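Protease Do-like 2, chloroplastic (Arabidopsis thaliana, PDB 4FLN) is a chloroplast serine protease that performs the primary cleavage of the photodamaged D1 protein of plant photosystem II. Local coordinates at residues Leu258-Glu263 with Leu280-Glu285; Lys292-Gly297 with Ile339-Ala344. All blocks are in the same frame, centred on the assembly; numbering follows the deposited sequence.

Contact 1: Leu258-Glu263 with Leu280-Glu285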
# COMPACT_ATOMS: atom_id res chain seq x y z
N LEU B 258 -37.63 2.67 17.12
CA LEU B 258 -36.21 2.59 17.50
C LEU B 258 -36.07 2.12 18.95
O LEU B 258 -36.38 2.85 19.88
CB LEU B 258 -35.56 3.96 17.34
CG LEU B 258 -34.05 4.16 17.17
CD1 LEU B 258 -33.49 5.05 18.28
CD2 LEU B 258 -33.30 2.84 17.09
N LEU B 259 -35.56 0.90 19.13
CA LEU B 259 -35.58 0.19 20.42
C LEU B 259 -34.27 0.20 21.23
O LEU B 259 -33.17 0.16 20.68
CB LEU B 259 -36.02 -1.26 20.23
CG LEU B 259 -37.37 -1.42 19.55
CD1 LEU B 259 -37.58 -2.85 19.15
CD2 LEU B 259 -38.49 -0.92 20.47
N GLN B 260 -34.41 0.24 22.54
CA GLN B 260 -33.26 0.10 23.42
C GLN B 260 -33.43 -1.17 24.27
O GLN B 260 -34.51 -1.42 24.82
CB GLN B 260 -33.11 1.34 24.31
CG GLN B 260 -31.89 1.33 25.18
CD GLN B 260 -31.70 2.61 26.00
OE1 GLN B 260 -31.85 3.73 25.49
NE2 GLN B 260 -31.37 2.44 27.28
N LYS B 261 -32.37 -1.98 24.37
CA LYS B 261 -32.37 -3.15 25.24
C LYS B 261 -32.42 -2.72 26.72
O LYS B 261 -31.82 -1.71 27.09
CB LYS B 261 -31.14 -4.02 24.97
CG LYS B 261 -31.20 -4.83 23.67
CD LYS B 261 -29.85 -5.39 23.27
CE LYS B 261 -29.79 -5.76 21.78
NZ LYS B 261 -30.34 -7.12 21.42
N LEU B 262 -33.15 -3.46 27.56
CA LEU B 262 -33.07 -3.16 28.99
C LEU B 262 -32.40 -4.31 29.70
O LEU B 262 -33.06 -5.23 30.17
CB LEU B 262 -34.48 -3.00 29.56
CG LEU B 262 -35.48 -2.26 28.67
CD1 LEU B 262 -36.90 -2.48 29.14
CD2 LEU B 262 -35.15 -0.78 28.62
N GLU B 263 -31.08 -4.21 29.84
CA GLU B 263 -30.28 -5.11 30.65
C GLU B 263 -30.15 -4.58 32.08
O GLU B 263 -30.24 -5.33 33.05
CB GLU B 263 -28.91 -5.33 30.00
CG GLU B 263 -27.99 -6.29 30.73
CD GLU B 263 -26.66 -6.47 30.01
OE1 GLU B 263 -25.70 -6.98 30.62
OE2 GLU B 263 -26.58 -6.09 28.81
N LEU B 280 -37.26 -0.87 25.35
CA LEU B 280 -37.74 0.51 25.47
C LEU B 280 -37.84 1.23 24.12
O LEU B 280 -36.93 1.15 23.30
CB LEU B 280 -36.84 1.29 26.42
CG LEU B 280 -37.16 2.74 26.78
CD1 LEU B 280 -38.56 2.89 27.37
CD2 LEU B 280 -36.12 3.29 27.75
N VAL B 281 -38.95 1.93 23.89
CA VAL B 281 -39.12 2.64 22.65
C VAL B 281 -38.46 4.00 22.76
O VAL B 281 -38.86 4.84 23.56
CB VAL B 281 -40.61 2.85 22.35
CG1 VAL B 281 -40.79 3.70 21.09
CG2 VAL B 281 -41.29 1.51 22.22
N ARG B 282 -37.39 4.17 21.99
CA ARG B 282 -36.62 5.41 21.95
C ARG B 282 -37.10 6.45 20.94
O ARG B 282 -37.03 7.65 21.19
CB ARG B 282 -35.14 5.09 21.76
CG ARG B 282 -34.54 4.31 22.93
CD ARG B 282 -34.40 5.17 24.18
NE ARG B 282 -35.69 5.43 24.81
CZ ARG B 282 -35.95 6.49 25.56
NH1 ARG B 282 -35.02 7.40 25.77
NH2 ARG B 282 -37.16 6.65 26.10
N ARG B 283 -37.55 5.98 19.79
CA ARG B 283 -38.00 6.86 18.72
C ARG B 283 -39.01 6.13 17.84
O ARG B 283 -38.99 4.90 17.75
CB ARG B 283 -36.81 7.34 17.87
CG ARG B 283 -36.72 8.84 17.72
CD ARG B 283 -35.76 9.45 18.73
NE ARG B 283 -36.34 10.59 19.46
CZ ARG B 283 -36.18 11.86 19.12
NH1 ARG B 283 -35.47 12.19 18.04
NH2 ARG B 283 -36.75 12.81 19.85
N VAL B 284 -39.88 6.90 17.20
CA VAL B 284 -40.86 6.36 16.26
C VAL B 284 -40.75 7.10 14.93
O VAL B 284 -40.44 8.29 14.89
CB VAL B 284 -42.30 6.54 16.80
CG1 VAL B 284 -42.49 5.73 18.05
CG2 VAL B 284 -42.57 8.00 17.08
N GLU B 285 -41.00 6.38 13.84
CA GLU B 285 -41.06 7.01 12.53
C GLU B 285 -42.40 7.71 12.28
O GLU B 285 -43.46 7.10 12.35
CB GLU B 285 -40.80 5.98 11.43
CG GLU B 285 -39.33 5.73 11.15
CD GLU B 285 -39.12 4.63 10.13
OE1 GLU B 285 -39.73 4.71 9.03
OE2 GLU B 285 -38.37 3.68 10.43
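The side-chain amide of Gln260 and the guanidinium of Arg282 stand almost perpendicular, their planes 85° apart, and the amide oxygen comes up to the guanidinium obliquely. Across the contact the oxygen meets the aliphatic stem, Gln260 OE1 lying 3.2 Å from Arg282 CD. Gln260 reaches it with CG anti to the backbone N (chi1 -176°) and the chain extended beyond, whereas the arginine folds back at chi2 and chi3. Gln260 NE2 donates to the backbone oxygen of Val474 in a second subunit. Beneath these side chains two antiparallel strands meet in a classic beta bulge. Leu258 O accepts the backbone N of Arg282 at 2.7 Å and, more weakly, that of Arg283, while Leu258 N returns a bond to Arg283 O of 2.7 Å. Past the bulge Gln260 and Leu280 form a regular hydrogen-bonded pair, Gln260 N lying 2.8 Å from Leu280 O. On the other face, Leu259 CD2 touches Val281 CG2 at 4.1 Å. Beyond the strand, Leu262 crosses Leu280 at about a right angle, CD2 resting 3.5 Å from Leu280 CB, with Leu267 and Val299 close by. Exchanging Leu262 for alanine would probably open a gap beside Leu280 and Leu267, depriving the helix 265-271 of part of its seat on the sheet. Leu259 makes backbone hydrogen bonds with a bound peptide, as the ligand-binding strand of a PDZ domain does; the backbone chemistry thus holds that strand to its neighbour while the face carrying Gln260 and Leu280 packs on a second subunit.

Contact 2: Lys292-Gly297 with Ile339-Ala344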
# COMPACT_ATOMS: atom_id res chain seq x y z
N LYS B 292 -48.61 7.24 16.14
CA LYS B 292 -49.98 7.61 16.46
C LYS B 292 -50.43 6.73 17.61
O LYS B 292 -51.46 6.97 18.22
CB LYS B 292 -50.89 7.43 15.25
CG LYS B 292 -50.74 8.51 14.19
CD LYS B 292 -51.61 8.22 12.99
CE LYS B 292 -52.55 9.37 12.67
NZ LYS B 292 -51.94 10.38 11.76
N VAL B 293 -49.62 5.73 17.92
CA VAL B 293 -49.98 4.64 18.82
C VAL B 293 -48.97 4.49 19.96
O VAL B 293 -49.36 4.44 21.12
CB VAL B 293 -50.09 3.30 18.06
CG1 VAL B 293 -50.67 2.23 18.96
CG2 VAL B 293 -50.94 3.46 16.81
N LEU B 294 -47.70 4.27 19.61
CA LEU B 294 -46.58 4.27 20.56
C LEU B 294 -45.98 5.65 20.90
O LEU B 294 -46.11 6.59 20.11
CB LEU B 294 -45.49 3.31 20.09
CG LEU B 294 -46.03 1.91 19.79
CD1 LEU B 294 -44.94 1.01 19.29
CD2 LEU B 294 -46.66 1.33 21.04
N LYS B 295 -45.34 5.76 22.06
CA LYS B 295 -44.60 6.97 22.45
C LYS B 295 -43.24 6.62 23.05
O LYS B 295 -43.06 5.53 23.59
CB LYS B 295 -45.38 7.75 23.51
CG LYS B 295 -46.85 7.88 23.25
CD LYS B 295 -47.57 8.45 24.46
CE LYS B 295 -49.07 8.45 24.24
NZ LYS B 295 -49.81 8.70 25.50
N GLU B 296 -42.30 7.56 22.99
CA GLU B 296 -41.02 7.36 23.67
C GLU B 296 -41.31 7.03 25.12
O GLU B 296 -42.09 7.72 25.77
CB GLU B 296 -40.18 8.63 23.65
CG GLU B 296 -40.14 9.40 22.34
CD GLU B 296 -39.41 10.73 22.49
OE1 GLU B 296 -39.05 11.33 21.46
OE2 GLU B 296 -39.20 11.17 23.64
N GLY B 297 -40.69 5.98 25.63
CA GLY B 297 -40.90 5.61 27.02
C GLY B 297 -41.81 4.41 27.17
O GLY B 297 -41.95 3.85 28.26
N ILE B 339 -49.95 -5.46 20.10
CA ILE B 339 -48.73 -5.26 20.85
C ILE B 339 -49.01 -4.92 22.32
O ILE B 339 -49.66 -3.92 22.63
CB ILE B 339 -47.86 -4.17 20.19
CG1 ILE B 339 -47.49 -4.60 18.76
CG2 ILE B 339 -46.61 -3.90 21.01
CD1 ILE B 339 -46.68 -3.58 17.99
N GLY B 340 -48.56 -5.80 23.20
CA GLY B 340 -48.56 -5.53 24.62
C GLY B 340 -47.52 -4.53 25.08
O GLY B 340 -46.32 -4.70 24.87
N ILE B 341 -47.98 -3.50 25.78
CA ILE B 341 -47.13 -2.37 26.13
C ILE B 341 -47.20 -2.08 27.62
O ILE B 341 -48.19 -2.39 28.29
CB ILE B 341 -47.54 -1.11 25.31
CG1 ILE B 341 -46.41 -0.75 24.36
CG2 ILE B 341 -47.94 0.07 26.18
CD1 ILE B 341 -46.05 -1.88 23.45
N ILE B 342 -46.13 -1.51 28.15
CA ILE B 342 -46.18 -0.91 29.47
C ILE B 342 -45.95 0.58 29.28
O ILE B 342 -44.89 1.01 28.82
CB ILE B 342 -45.14 -1.49 30.44
CG1 ILE B 342 -45.37 -3.00 30.62
CG2 ILE B 342 -45.19 -0.75 31.78
CD1 ILE B 342 -44.44 -3.65 31.63
N ARG B 343 -46.98 1.36 29.60
CA ARG B 343 -46.92 2.81 29.51
C ARG B 343 -47.11 3.37 30.91
O ARG B 343 -47.95 2.89 31.66
CB ARG B 343 -48.00 3.33 28.56
CG ARG B 343 -48.07 4.84 28.48
CD ARG B 343 -49.03 5.28 27.41
NE ARG B 343 -48.53 4.91 26.09
CZ ARG B 343 -49.30 4.70 25.03
NH1 ARG B 343 -50.62 4.81 25.13
NH2 ARG B 343 -48.74 4.35 23.88
N ALA B 344 -46.32 4.38 31.26
CA ALA B 344 -46.23 4.77 32.66
C ALA B 344 -45.85 3.52 33.43
O ALA B 344 -44.76 2.94 33.23
CB ALA B 344 -47.54 5.30 33.16
O HOH W 1 -43.12 2.85 30.41
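Arg343 NH2 has two partners: it donates to Val293 O at 2.8 Å and forms a salt bridge with Asp298. The bond to the carbonyl lies in the carbonyl plane, with the oxygen near the edge of the guanidinium but 15° out of its plane. Arg343 reaches this position by running out extended, CG anti to the backbone N (chi1 176°), and then bending at chi3 (-66°), which brings the flat group up against the loop. Over one face of that group lies Lys295, whose chain is extended and crosses the arginine at about a right angle; its CE sits 3.8 Å from Arg343 CZ, above the centre of the guanidinium. Its ammonium lies beyond the centre, Lys295 NZ 4.0 Å from Arg343 NH1, a pair of like charges whose proximity the carboxylate of Asp298, also bonded to the backbone N of Lys295, probably eases. Deeper in, Leu294 CD2 packs 3.9 Å from Ile341 CG1, and Ile300 of strand 299-303 meets Ile341 as well. At the far end a water lies between the backbones and can donate to Gly297 O at 2.6 Å or Ile342 O at 3.0 Å, though it has more acceptors in reach than protons. Gly297 takes backbone angles at which a side chain would jam against the preceding carbonyl. The example illustrates how an irregular segment is fastened to a strand without any direct backbone pairing: one arginine and an apolar pair, perhaps helped by a water, hold the loop leading into strand 299-303 against strand 336-343 of the PDZ sheet.

How the contacts relate
Contacts 1 and 2 follow one another along the chain, contact 1 closing before contact 2 opens, and their centres lie about 11 Å apart on the same PDZ sheet. Strand 279-284 is shared by the two: one edge pairs with strand 257-261, while Val281 O stands 3.0 Å from Gly297 N, a probable hydrogen bond to the loop of contact 2. A salt bridge between Arg283 and Glu296 ties the two again. That loop then enters strand 299-303, which runs between strands 279-284 and 336-343. The peptide-binding strand is thereby linked, neighbour by neighbour, to strand 336-343, and Asn472 of a second subunit packs on residues of both contacts.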